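Local coordinates for protein homoserine O-acetyltransferase (PDB 3I1I) that probably transfers an acetyl group from acetyl-CoA to the hydroxyl of homoserine, on a route to methionine, with an alpha/beta-hydrolase fold, at residues C90-L94 against D131-Q136; C95-N101 against E273-S279; T106-K110 against Y120-F124; V126-L130 against A286-H290; N195-I200 against A223-M227. All coordinates share one frame; numbering follows the deposited sequence.

How the contacts relate
Contacts 1 to 4 all draw on the connection from strand 87-91 to helix 129-142. Along the chain, residues 90-94 and 95-101 run into contact 3, nested within the loop that contact 1 closes; 126-130 then lead into helix 129-142 and 131-136 continue it. The start and the end of helix 277-289 enter contacts 2 and 4, centred about 17 Å apart. Contact 5 lies away from contacts 1 and 3 but packs against contacts 2 and 4, and along the chain it is nested inside the loops these two close. The connection is therefore tied both to the central sheet and to the helical region between strands 174-178 and 309-313; contacts 3, 4 and 5 reach the second subunit.

Contact 1. Residues C90-L94 against D131-Q136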
# COMPACT_ATOMS: atom_id res chain seq x y z
N CYS A 90 -23.49 15.33 -17.66
CA CYS A 90 -22.36 14.74 -16.97
C CYS A 90 -21.14 14.90 -17.84
O CYS A 90 -21.23 14.73 -19.04
CB CYS A 90 -22.64 13.26 -16.75
SG CYS A 90 -21.40 12.47 -15.69
N THR A 91 -20.01 15.17 -17.22
CA THR A 91 -18.78 15.53 -17.93
C THR A 91 -17.61 14.62 -17.51
O THR A 91 -17.62 14.07 -16.42
CB THR A 91 -18.40 17.00 -17.60
OG1 THR A 91 -18.07 17.12 -16.22
CG2 THR A 91 -19.55 17.98 -17.93
N ASP A 92 -16.60 14.50 -18.37
CA ASP A 92 -15.38 13.80 -18.00
C ASP A 92 -14.47 14.72 -17.15
O ASP A 92 -14.21 15.84 -17.52
CB ASP A 92 -14.56 13.41 -19.24
CG ASP A 92 -15.25 12.42 -20.16
OD1 ASP A 92 -15.93 11.49 -19.69
OD2 ASP A 92 -15.03 12.58 -21.39
N ASN A 93 -13.93 14.19 -16.05
CA ASN A 93 -13.01 14.93 -15.21
C ASN A 93 -11.63 15.07 -15.86
O ASN A 93 -11.20 14.21 -16.66
CB ASN A 93 -12.88 14.22 -13.87
CG ASN A 93 -14.16 14.17 -13.11
OD1 ASN A 93 -15.07 14.95 -13.37
ND2 ASN A 93 -14.24 13.27 -12.14
N LEU A 94 -10.94 16.16 -15.53
CA LEU A 94 -9.49 16.27 -15.84
C LEU A 94 -8.68 15.00 -15.38
O LEU A 94 -9.03 14.35 -14.38
CB LEU A 94 -8.89 17.49 -15.12
CG LEU A 94 -9.04 18.92 -15.64
CD1 LEU A 94 -8.55 19.87 -14.53
CD2 LEU A 94 -8.23 19.10 -16.95
N ASP A 131 -10.97 22.91 -9.79
CA ASP A 131 -10.66 23.11 -11.23
C ASP A 131 -11.70 22.47 -12.12
O ASP A 131 -12.14 23.10 -13.08
CB ASP A 131 -9.30 22.57 -11.58
CG ASP A 131 -8.17 23.42 -11.02
OD1 ASP A 131 -8.21 24.64 -11.28
OD2 ASP A 131 -7.28 22.90 -10.31
N VAL A 132 -12.17 21.27 -11.75
CA VAL A 132 -13.18 20.60 -12.52
C VAL A 132 -14.54 21.37 -12.50
O VAL A 132 -15.20 21.52 -13.53
CB VAL A 132 -13.34 19.11 -12.10
CG1 VAL A 132 -14.57 18.49 -12.76
CG2 VAL A 132 -12.03 18.30 -12.43
N ALA A 133 -14.91 21.87 -11.33
CA ALA A 133 -16.11 22.66 -11.15
C ALA A 133 -16.00 23.97 -12.00
O ALA A 133 -16.97 24.37 -12.63
CB ALA A 133 -16.32 22.96 -9.65
N ARG A 134 -14.83 24.60 -12.03
CA ARG A 134 -14.69 25.83 -12.83
C ARG A 134 -14.85 25.54 -14.33
O ARG A 134 -15.50 26.31 -15.04
CB ARG A 134 -13.37 26.54 -12.58
CG ARG A 134 -13.12 26.88 -11.08
CD ARG A 134 -12.88 28.35 -10.94
NE ARG A 134 -12.51 28.80 -9.59
CZ ARG A 134 -13.34 29.37 -8.71
NH1 ARG A 134 -14.66 29.54 -8.97
NH2 ARG A 134 -12.85 29.76 -7.54
N MSE A 135 -14.30 24.43 -14.81
CA MSE A 135 -14.47 24.07 -16.18
C MSE A 135 -15.93 23.75 -16.50
O MSE A 135 -16.46 24.28 -17.46
CB MSE A 135 -13.59 22.91 -16.55
CG MSE A 135 -12.16 23.34 -16.72
SE MSE A 135 -11.03 21.76 -16.82
CE MSE A 135 -11.92 20.86 -18.34
N GLN A 136 -16.58 22.92 -15.69
CA GLN A 136 -17.98 22.61 -15.88
C GLN A 136 -18.87 23.87 -15.96
O GLN A 136 -19.78 23.96 -16.78
CB GLN A 136 -18.46 21.75 -14.73
CG GLN A 136 -17.97 20.31 -14.75
CD GLN A 136 -18.43 19.57 -13.50
OE1 GLN A 136 -18.52 20.17 -12.41
NE2 GLN A 136 -18.76 18.31 -13.65
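T91, at the end of strand 87-91, faces Q136 of helix 129-142 with their CA atoms 7.4 Å apart, and the chain beyond the strand draws closer, N93 CA lying 6.3 Å from V132 CA. The polar link is made by the Q136 side chain, extended beyond CG, whose NE2 donates to T91 OG1 at 2.9 Å. The bond is nearly straight (167° at the hydrogen) and lies close to the amide plane. Since Q136 OE1 also accepts from W164 NE1, both ends of this buried amide are held and its flip is fixed; glutamine suits the site by offering a donor and an acceptor at once. Here a helix of the alpha/beta-hydrolase fold packs on the central sheet, Q136 reaching L46 and C48 of strand 44-48 as well. Further along, N93 OD1 sits 3.6 Å from V132 CG1, crossing it at about a right angle. L94 turns the contact apolar: its CG meets the selenium of selenomethionine M135 at 3.7 Å, and both methyls flank the same atom. The V132 CG2 branch fills in beside L94 CB at 4.2 Å, and L94 CD1 reaches the D131 methylene, while the D131 carboxylate is taken up by E20 N and Y17 OH.

Contact 2. Residues C95-N101 against E273-S279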
# COMPACT_ATOMS: atom_id res chain seq x y z
N CYS A 95 -7.62 14.69 -16.11
CA CYS A 95 -6.81 13.51 -15.86
C CYS A 95 -7.61 12.21 -15.72
O CYS A 95 -7.25 11.32 -14.92
CB CYS A 95 -5.98 13.71 -14.61
SG CYS A 95 -4.94 15.16 -14.70
N ASN A 96 -8.69 12.08 -16.51
CA ASN A 96 -9.51 10.90 -16.44
C ASN A 96 -8.60 9.69 -16.58
O ASN A 96 -7.73 9.69 -17.46
CB ASN A 96 -10.58 10.89 -17.53
CG ASN A 96 -11.59 9.78 -17.34
OD1 ASN A 96 -11.32 8.63 -17.66
ND2 ASN A 96 -12.77 10.13 -16.82
N VAL A 97 -8.77 8.69 -15.73
CA VAL A 97 -7.83 7.57 -15.71
C VAL A 97 -8.02 6.63 -16.88
O VAL A 97 -7.05 6.01 -17.35
CB VAL A 97 -7.87 6.78 -14.37
CG1 VAL A 97 -7.67 7.74 -13.22
CG2 VAL A 97 -9.17 5.99 -14.23
N GLN A 98 -9.25 6.51 -17.37
CA GLN A 98 -9.57 5.62 -18.48
C GLN A 98 -9.21 6.28 -19.78
O GLN A 98 -10.06 6.40 -20.67
CB GLN A 98 -11.06 5.34 -18.53
CG GLN A 98 -11.56 4.56 -17.39
CD GLN A 98 -12.97 4.11 -17.64
OE1 GLN A 98 -13.26 3.53 -18.71
NE2 GLN A 98 -13.87 4.36 -16.68
N VAL A 99 -7.96 6.72 -19.87
CA VAL A 99 -7.53 7.58 -20.98
C VAL A 99 -7.46 6.80 -22.29
O VAL A 99 -7.59 7.39 -23.34
CB VAL A 99 -6.16 8.26 -20.73
CG1 VAL A 99 -5.03 7.43 -21.32
CG2 VAL A 99 -6.17 9.67 -21.37
N LYS A 100 -7.26 5.49 -22.22
CA LYS A 100 -7.27 4.67 -23.43
C LYS A 100 -8.68 4.37 -23.94
O LYS A 100 -8.84 4.02 -25.11
CB LYS A 100 -6.50 3.36 -23.22
CG LYS A 100 -5.11 3.54 -22.56
CD LYS A 100 -4.26 2.25 -22.65
CE LYS A 100 -3.50 1.92 -21.34
NZ LYS A 100 -3.28 0.45 -21.23
N ASN A 101 -9.71 4.52 -23.11
CA ASN A 101 -11.10 4.37 -23.55
C ASN A 101 -11.43 5.46 -24.58
O ASN A 101 -11.27 6.62 -24.29
CB ASN A 101 -12.04 4.42 -22.34
CG ASN A 101 -13.49 4.37 -22.70
OD1 ASN A 101 -13.88 4.48 -23.85
ND2 ASN A 101 -14.32 4.27 -21.68
N GLU A 273 -6.64 -2.40 -16.75
CA GLU A 273 -6.25 -2.68 -18.14
C GLU A 273 -6.33 -1.48 -19.08
O GLU A 273 -5.44 -1.29 -19.89
CB GLU A 273 -7.04 -3.88 -18.67
CG GLU A 273 -6.57 -5.16 -17.89
CD GLU A 273 -7.05 -6.47 -18.47
OE1 GLU A 273 -8.15 -6.54 -19.07
OE2 GLU A 273 -6.33 -7.47 -18.28
N LEU A 274 -7.37 -0.66 -18.94
CA LEU A 274 -7.49 0.54 -19.74
C LEU A 274 -6.95 1.80 -19.10
O LEU A 274 -7.21 2.89 -19.59
CB LEU A 274 -8.97 0.81 -20.07
CG LEU A 274 -9.74 -0.19 -20.96
CD1 LEU A 274 -11.02 0.51 -21.62
CD2 LEU A 274 -8.82 -0.87 -22.03
N VAL A 275 -6.19 1.67 -18.03
CA VAL A 275 -5.95 2.78 -17.12
C VAL A 275 -4.55 3.33 -17.30
O VAL A 275 -3.64 2.58 -17.58
CB VAL A 275 -6.18 2.32 -15.66
CG1 VAL A 275 -5.61 3.28 -14.65
CG2 VAL A 275 -7.68 2.11 -15.45
N ASP A 276 -4.39 4.65 -17.13
CA ASP A 276 -3.07 5.29 -17.21
C ASP A 276 -2.51 5.66 -15.83
O ASP A 276 -3.15 6.35 -15.04
CB ASP A 276 -3.15 6.55 -18.06
CG ASP A 276 -1.80 7.27 -18.14
OD1 ASP A 276 -0.81 6.64 -18.61
OD2 ASP A 276 -1.75 8.44 -17.71
N ALA A 277 -1.28 5.27 -15.58
CA ALA A 277 -0.66 5.39 -14.25
C ALA A 277 -0.50 6.84 -13.82
O ALA A 277 -0.92 7.20 -12.71
CB ALA A 277 0.71 4.65 -14.19
N ASN A 278 0.11 7.67 -14.66
CA ASN A 278 0.28 9.09 -14.33
C ASN A 278 -1.07 9.76 -14.04
O ASN A 278 -1.19 10.56 -13.09
CB ASN A 278 1.00 9.84 -15.46
CG ASN A 278 2.48 9.45 -15.60
OD1 ASN A 278 3.08 8.89 -14.69
ND2 ASN A 278 3.06 9.78 -16.73
N SER A 279 -2.08 9.39 -14.83
CA SER A 279 -3.41 9.91 -14.66
C SER A 279 -3.94 9.52 -13.27
O SER A 279 -4.55 10.33 -12.54
CB SER A 279 -4.34 9.38 -15.76
OG SER A 279 -4.06 10.02 -16.99
O HOH W 1 -5.82 11.60 -18.30
O HOH W 2 -3.23 0.19 -18.27
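C95 begins the contact with its carbonyl, C95 O lying 3.6 Å from S279 CB on the first turn of helix 277-289. At N96 the side chain turns away from the helix to form an Asx turn, OD1 accepting from Q98 N while ND2 donates to A53 O. The carbonyl of N96 is instead joined to S279 OG through a water that donates to both. V97 gives the direct backbone link: V97 O accepts from D276 N at 3.0 Å, in the carbonyl plane with 155° at the hydrogen, and V275 CA adds a CA-H...O contact to the same oxygen. The branched V97 side chain packs beside V275, CB to CG1 4.2 Å. Q98 then starts a type I beta turn closed by N101 N donating to Q98 O; N101 ND2 also donates to Q98 OE1, while Q98 NE2 donates to S52 O and N101 OD1 accepts from H103 N. Within it, V99 lies alongside D276, its CG1 3.9 Å from D276 CB. K100 lays its aliphatic part over L274 O, bends at chi3 (-138°) and donates from NZ to E273 O at 3.1 Å, a reach that suits a long, flexible amine. N101 CB closes the run against L274 CD1 at 4.1 Å. On the other segment, D276 OD2 accepts from S279 N, from above the carboxylate plane, and from S279 OG on its anti lone pair, while OD1 is held by Y211 OH. Aspartate in this position, accepting the amide of S279 in the first turn, is a classic N-cap, here of helix 277-289.

Contact 3. Residues T106-K110 against Y120-F124; sequences TTGPK and YAMDF. With ACT (acetate ion), chain D.
The long excursion between strand 87-91 and helix 129-142 folds back on itself here, P109 O receiving the amide of A121 at 3.0 Å. The donor lies in the carbonyl plane, on a lone pair, with 151° at the hydrogen. Next to this bond, F124 lays one ring face over G108: the glycine CA stands 3.7 Å from the ring centroid, 20° off the normal, a CH-pi contact. Glycine suits the spot because its backbone is almost fully extended just ahead of a proline, where a CB would crowd P109 CD. F124 reaches there with CG anti to its own nitrogen (chi1 -163°), and CE1 also meets T107 CG2 at 3.7 Å, the two side chains crossing at about a right angle. P109 CB rests 3.6 Å from A121 O. Y120 brings CD2 to 3.8 Å from G108 O, and F124 CE1 lies over one face of the Y120 ring, toward its rim. D123 N and F124 N bond back to Y120 O and A121 O, winding the returning chain into a short 3-10 turn. T107 OG1 accepts from Q28 N, and its approach to acetate OXT, 3.4 Å, is weak at most; the acetate probably comes from the crystallisation liquor. Packed on strand 24-34 and helix 277-289, this folded-back loop belongs to the strand-to-helix connection of a beta-alpha-beta crossover in the alpha/beta-hydrolase fold.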
# COMPACT_ATOMS: atom_id res chain seq x y z
N THR A 106 -10.51 14.11 -22.38
CA THR A 106 -9.93 14.65 -21.15
C THR A 106 -8.67 15.42 -21.48
O THR A 106 -8.15 15.30 -22.58
CB THR A 106 -9.57 13.51 -20.16
OG1 THR A 106 -9.43 14.06 -18.85
CG2 THR A 106 -8.28 12.78 -20.55
N THR A 107 -8.19 16.19 -20.51
CA THR A 107 -6.84 16.73 -20.57
C THR A 107 -6.06 16.27 -19.35
O THR A 107 -6.54 16.35 -18.24
CB THR A 107 -6.84 18.27 -20.62
OG1 THR A 107 -7.69 18.68 -21.70
CG2 THR A 107 -5.42 18.81 -20.85
N GLY A 108 -4.86 15.75 -19.59
CA GLY A 108 -4.05 15.12 -18.56
C GLY A 108 -2.63 14.81 -19.03
O GLY A 108 -2.18 15.31 -20.08
N PRO A 109 -1.90 14.00 -18.25
CA PRO A 109 -0.51 13.72 -18.54
C PRO A 109 -0.27 13.01 -19.86
O PRO A 109 0.85 13.09 -20.38
CB PRO A 109 -0.06 12.84 -17.36
CG PRO A 109 -1.12 12.89 -16.36
CD PRO A 109 -2.36 13.33 -17.02
N LYS A 110 -1.26 12.31 -20.39
CA LYS A 110 -1.13 11.75 -21.72
C LYS A 110 -1.33 12.75 -22.84
O LYS A 110 -1.00 12.44 -24.00
CB LYS A 110 -2.09 10.58 -21.95
CG LYS A 110 -1.60 9.23 -21.45
CD LYS A 110 -0.26 8.77 -22.10
CE LYS A 110 0.57 7.83 -21.17
NZ LYS A 110 2.09 7.90 -21.32
N TYR A 120 2.62 15.95 -21.77
CA TYR A 120 2.88 16.69 -20.54
C TYR A 120 3.63 15.84 -19.52
O TYR A 120 4.55 16.32 -18.85
CB TYR A 120 1.56 17.15 -19.91
CG TYR A 120 0.93 18.36 -20.56
CD1 TYR A 120 1.42 19.63 -20.29
CD2 TYR A 120 -0.16 18.26 -21.40
CE1 TYR A 120 0.87 20.75 -20.85
CE2 TYR A 120 -0.72 19.38 -21.97
CZ TYR A 120 -0.20 20.62 -21.69
OH TYR A 120 -0.74 21.76 -22.21
N ALA A 121 3.22 14.58 -19.39
CA ALA A 121 3.76 13.71 -18.36
C ALA A 121 3.71 14.42 -17.00
O ALA A 121 2.71 15.08 -16.70
CB ALA A 121 5.19 13.25 -18.75
N MSE A 122 4.76 14.32 -16.20
CA MSE A 122 4.80 14.98 -14.88
C MSE A 122 4.93 16.50 -14.94
O MSE A 122 4.86 17.18 -13.89
CB MSE A 122 5.90 14.39 -13.99
CG MSE A 122 5.73 12.91 -13.72
SE MSE A 122 3.91 12.39 -13.12
CE MSE A 122 3.81 13.52 -11.54
N ASP A 123 5.06 17.06 -16.14
CA ASP A 123 4.89 18.50 -16.30
C ASP A 123 3.40 18.91 -16.27
O ASP A 123 3.10 20.11 -16.26
CB ASP A 123 5.57 19.02 -17.57
CG ASP A 123 5.50 20.55 -17.69
OD1 ASP A 123 5.88 21.25 -16.72
OD2 ASP A 123 5.03 21.06 -18.74
N PHE A 124 2.47 17.96 -16.23
CA PHE A 124 1.06 18.37 -16.11
C PHE A 124 0.81 19.08 -14.78
O PHE A 124 1.37 18.71 -13.77
CB PHE A 124 0.10 17.19 -16.28
CG PHE A 124 -1.30 17.63 -16.57
CD1 PHE A 124 -1.67 17.98 -17.86
CD2 PHE A 124 -2.23 17.74 -15.55
CE1 PHE A 124 -2.94 18.42 -18.15
CE2 PHE A 124 -3.52 18.17 -15.82
CZ PHE A 124 -3.88 18.52 -17.12
C ACT D . -5.65 19.28 -25.21
O ACT D . -4.43 19.59 -25.15
OXT ACT D . -5.96 18.20 -24.64
CH3 ACT D . -6.68 20.14 -25.92

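Contact 4. Residues V126-L130 against A286-H290; sequences VFTFL and AVLLH
F129 spreads its ring over the methyl of A286, which stands 4.0 Å from the ring centroid and 25° off the normal. A second ring shares the same methyl: A286 CB is 3.9 Å from the F127 centroid, again over a face, so that the methyl fits into the corner formed by the two aromatic planes. A small residue is apt here, since its only side-chain atom can lie against two rings at once, and F127 O also approaches it at 3.5 Å. F127 reaches this place because its CG is set between the backbone nitrogen and carbonyl carbon (chi1 85°), which carries the ring back toward the helix although CB starts off pointing away. At the rim of the F129 ring, in its plane, V287 CG2 lies 3.9 Å from CE2. Farther off, V126 CG1 meets L289 CD1 at 3.6 Å, the two branches crossing at about a right angle. Polar groups are joined by water: one molecule accepts from F129 N and donates to A286 O, satisfying both backbone atoms between the apolar groups. T128 caps the start of helix 129-142, its OG1 accepting weakly from L130 N while D131 OD2 takes T128 N. The contact therefore joins the start of helix 129-142 to the end of helix 277-289. Helix 156-167, which follows the presumed nucleophile elbow, covers F129 through A156, M159 and I160; P250 of the second subunit packs on L289 and Y251 of that subunit on T128.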
# COMPACT_ATOMS: atom_id res chain seq x y z
N VAL A 126 -0.87 20.24 -11.28
CA VAL A 126 -1.73 19.73 -10.26
C VAL A 126 -3.10 20.35 -10.42
O VAL A 126 -3.22 21.61 -10.58
CB VAL A 126 -1.18 20.06 -8.87
CG1 VAL A 126 -2.19 19.68 -7.80
CG2 VAL A 126 0.20 19.35 -8.69
N PHE A 127 -4.12 19.49 -10.38
CA PHE A 127 -5.50 19.92 -10.38
C PHE A 127 -6.24 19.51 -9.11
O PHE A 127 -5.90 18.51 -8.48
CB PHE A 127 -6.24 19.40 -11.62
CG PHE A 127 -6.81 18.00 -11.47
CD1 PHE A 127 -8.14 17.82 -11.15
CD2 PHE A 127 -6.01 16.87 -11.68
CE1 PHE A 127 -8.68 16.56 -11.04
CE2 PHE A 127 -6.53 15.60 -11.55
CZ PHE A 127 -7.87 15.43 -11.23
N THR A 128 -7.29 20.27 -8.80
CA THR A 128 -8.22 19.98 -7.74
C THR A 128 -9.62 19.81 -8.32
O THR A 128 -9.87 20.08 -9.50
CB THR A 128 -8.28 21.13 -6.75
OG1 THR A 128 -8.92 22.27 -7.37
CG2 THR A 128 -6.89 21.47 -6.28
N PHE A 129 -10.54 19.38 -7.48
CA PHE A 129 -11.91 19.24 -7.92
C PHE A 129 -12.60 20.56 -8.05
O PHE A 129 -13.65 20.65 -8.66
CB PHE A 129 -12.68 18.25 -7.02
CG PHE A 129 -12.17 16.82 -7.18
CD1 PHE A 129 -12.22 16.19 -8.44
CD2 PHE A 129 -11.59 16.15 -6.13
CE1 PHE A 129 -11.71 14.92 -8.62
CE2 PHE A 129 -11.08 14.86 -6.31
CZ PHE A 129 -11.13 14.25 -7.57
N LEU A 130 -11.98 21.62 -7.53
CA LEU A 130 -12.46 22.96 -7.83
C LEU A 130 -12.14 23.32 -9.30
O LEU A 130 -12.99 23.93 -9.98
CB LEU A 130 -11.91 23.97 -6.86
CG LEU A 130 -12.24 25.43 -7.12
CD1 LEU A 130 -13.73 25.64 -7.38
CD2 LEU A 130 -11.72 26.28 -5.91
N ALA A 286 -5.54 14.85 -6.46
CA ALA A 286 -6.75 15.65 -6.32
C ALA A 286 -7.54 15.20 -5.11
O ALA A 286 -8.10 16.02 -4.36
CB ALA A 286 -7.62 15.59 -7.62
N VAL A 287 -7.65 13.88 -4.93
CA VAL A 287 -8.47 13.36 -3.85
C VAL A 287 -7.81 13.75 -2.53
O VAL A 287 -8.48 14.20 -1.60
CB VAL A 287 -8.65 11.83 -3.91
CG1 VAL A 287 -9.12 11.29 -2.52
CG2 VAL A 287 -9.61 11.41 -5.09
N LEU A 288 -6.51 13.56 -2.45
CA LEU A 288 -5.78 13.84 -1.22
C LEU A 288 -5.78 15.35 -0.86
O LEU A 288 -5.79 15.71 0.32
CB LEU A 288 -4.38 13.29 -1.36
CG LEU A 288 -3.12 13.68 -0.62
CD1 LEU A 288 -2.07 12.76 -1.26
CD2 LEU A 288 -2.76 15.14 -0.82
N LEU A 289 -5.80 16.20 -1.88
CA LEU A 289 -5.92 17.64 -1.69
C LEU A 289 -7.34 18.11 -1.39
O LEU A 289 -7.49 19.29 -1.04
CB LEU A 289 -5.45 18.39 -2.94
CG LEU A 289 -3.94 18.37 -3.20
CD1 LEU A 289 -3.67 18.97 -4.57
CD2 LEU A 289 -3.17 19.06 -2.06
N HIS A 290 -8.37 17.25 -1.52
CA HIS A 290 -9.74 17.72 -1.40
C HIS A 290 -10.10 18.30 -0.02
O HIS A 290 -10.08 17.61 0.99
CB HIS A 290 -10.75 16.63 -1.76
CG HIS A 290 -12.17 17.03 -1.47
ND1 HIS A 290 -12.81 18.03 -2.17
CD2 HIS A 290 -13.04 16.59 -0.53
CE1 HIS A 290 -14.02 18.20 -1.67
NE2 HIS A 290 -14.20 17.33 -0.68
O HOH W 3 -9.29 18.46 -5.06

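Contact 5. Residues N195-I200 against A223-M227; sequences NAIEAI and ANRMM
M226, a selenomethionine, runs from helix 217-228 straight toward N195 and A199 of helix 186-202. CB sets off toward the partner helix with CG placed beside the backbone nitrogen (chi1 -66°), and from CG the chain is extended, chi3 being -173°. Its selenium comes to rest 3.7 Å from N195 CB and 3.8 Å from A196 N. The terminal CE goes on to A199 CB at 4.1 Å and to N195 O at 3.8 Å. A long, unbranched side chain with a large, polarisable atom suits this task, as it can run along the helix surface, touching N195 and A199 a turn apart. The other half of the contact needs small residues instead. A196 and A223 meet methyl to methyl, CB to CB 3.6 Å, and their CA atoms are only 4.2 Å apart, a proximity that two alanines permit. I200 covers the A223 methyl from the next turn, its CD1 4.0 Å away. N195, whose CB meets the M226 selenium, uses its OD1 for R225 NE of the second subunit, and E198 pairs, outside this contact, with the R225 guanidinium of that other subunit; M226 also packs on M226 there, so these helices also face the second subunit. The two segment axes approach to 9.0 Å and run almost antiparallel, at 160°. Such an antiparallel helix pair, inserted between strands 174-178 and 309-313, is consistent with the helical lid that many alpha/beta-hydrolase-fold enzymes carry beside the active site.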
# COMPACT_ATOMS: atom_id res chain seq x y z
N ASN A 195 -0.14 6.47 -0.41
CA ASN A 195 0.39 5.15 -0.66
C ASN A 195 0.26 4.69 -2.12
O ASN A 195 1.17 4.00 -2.64
CB ASN A 195 -0.24 4.13 0.29
CG ASN A 195 0.28 4.25 1.73
OD1 ASN A 195 1.28 4.95 1.99
ND2 ASN A 195 -0.40 3.59 2.67
N ALA A 196 -0.83 5.06 -2.78
CA ALA A 196 -1.02 4.68 -4.19
C ALA A 196 -0.02 5.42 -5.07
O ALA A 196 0.67 4.82 -5.90
CB ALA A 196 -2.48 4.94 -4.66
N ILE A 197 0.07 6.73 -4.88
CA ILE A 197 1.06 7.52 -5.61
C ILE A 197 2.46 6.95 -5.40
O ILE A 197 3.19 6.71 -6.36
CB ILE A 197 1.03 8.98 -5.17
CG1 ILE A 197 -0.32 9.61 -5.59
CG2 ILE A 197 2.18 9.69 -5.78
CD1 ILE A 197 -0.68 10.97 -4.89
N GLU A 198 2.84 6.71 -4.16
CA GLU A 198 4.16 6.15 -3.90
C GLU A 198 4.38 4.74 -4.46
O GLU A 198 5.47 4.45 -4.92
CB GLU A 198 4.48 6.24 -2.41
CG GLU A 198 4.89 7.69 -2.11
CD GLU A 198 5.18 7.97 -0.67
OE1 GLU A 198 5.64 7.02 0.02
OE2 GLU A 198 5.00 9.16 -0.25
N ALA A 199 3.36 3.90 -4.46
CA ALA A 199 3.48 2.57 -5.07
C ALA A 199 3.80 2.66 -6.59
O ALA A 199 4.69 1.98 -7.09
CB ALA A 199 2.20 1.74 -4.81
N ILE A 200 3.14 3.56 -7.30
CA ILE A 200 3.45 3.77 -8.71
C ILE A 200 4.91 4.31 -8.93
O ILE A 200 5.66 3.82 -9.79
CB ILE A 200 2.41 4.69 -9.39
CG1 ILE A 200 0.98 4.13 -9.20
CG2 ILE A 200 2.73 4.85 -10.86
CD1 ILE A 200 -0.17 5.14 -9.46
N ALA A 223 -1.59 0.11 -6.36
CA ALA A 223 -2.42 1.29 -6.15
C ALA A 223 -3.91 0.94 -6.21
O ALA A 223 -4.68 1.36 -5.37
CB ALA A 223 -2.07 2.43 -7.17
N ASN A 224 -4.29 0.13 -7.18
CA ASN A 224 -5.69 -0.24 -7.39
C ASN A 224 -6.19 -1.18 -6.30
O ASN A 224 -7.32 -1.07 -5.84
CB ASN A 224 -5.83 -0.93 -8.74
CG ASN A 224 -7.29 -1.21 -9.11
OD1 ASN A 224 -8.08 -0.29 -9.24
ND2 ASN A 224 -7.62 -2.46 -9.31
N ARG A 225 -5.34 -2.11 -5.87
CA ARG A 225 -5.74 -3.02 -4.82
C ARG A 225 -6.00 -2.29 -3.49
O ARG A 225 -6.96 -2.60 -2.80
CB ARG A 225 -4.73 -4.17 -4.67
CG ARG A 225 -5.23 -5.26 -3.78
CD ARG A 225 -4.56 -6.59 -4.01
NE ARG A 225 -3.16 -6.45 -3.73
CZ ARG A 225 -2.17 -6.76 -4.56
NH1 ARG A 225 -0.94 -6.52 -4.17
NH2 ARG A 225 -2.38 -7.31 -5.75
N MSE A 226 -5.19 -1.30 -3.15
CA MSE A 226 -5.42 -0.49 -1.94
C MSE A 226 -6.77 0.19 -1.96
O MSE A 226 -7.44 0.23 -0.96
CB MSE A 226 -4.37 0.61 -1.77
CG MSE A 226 -2.96 0.08 -1.50
SE MSE A 226 -1.71 1.51 -1.87
CE MSE A 226 -0.08 0.52 -1.67
N MSE A 227 -7.18 0.75 -3.09
CA MSE A 227 -8.50 1.36 -3.15
C MSE A 227 -9.60 0.29 -3.03
O MSE A 227 -10.56 0.43 -2.25
CB MSE A 227 -8.67 2.16 -4.44
CG MSE A 227 -9.73 3.22 -4.38
SE MSE A 227 -9.70 4.38 -5.97
CE MSE A 227 -10.40 3.09 -7.24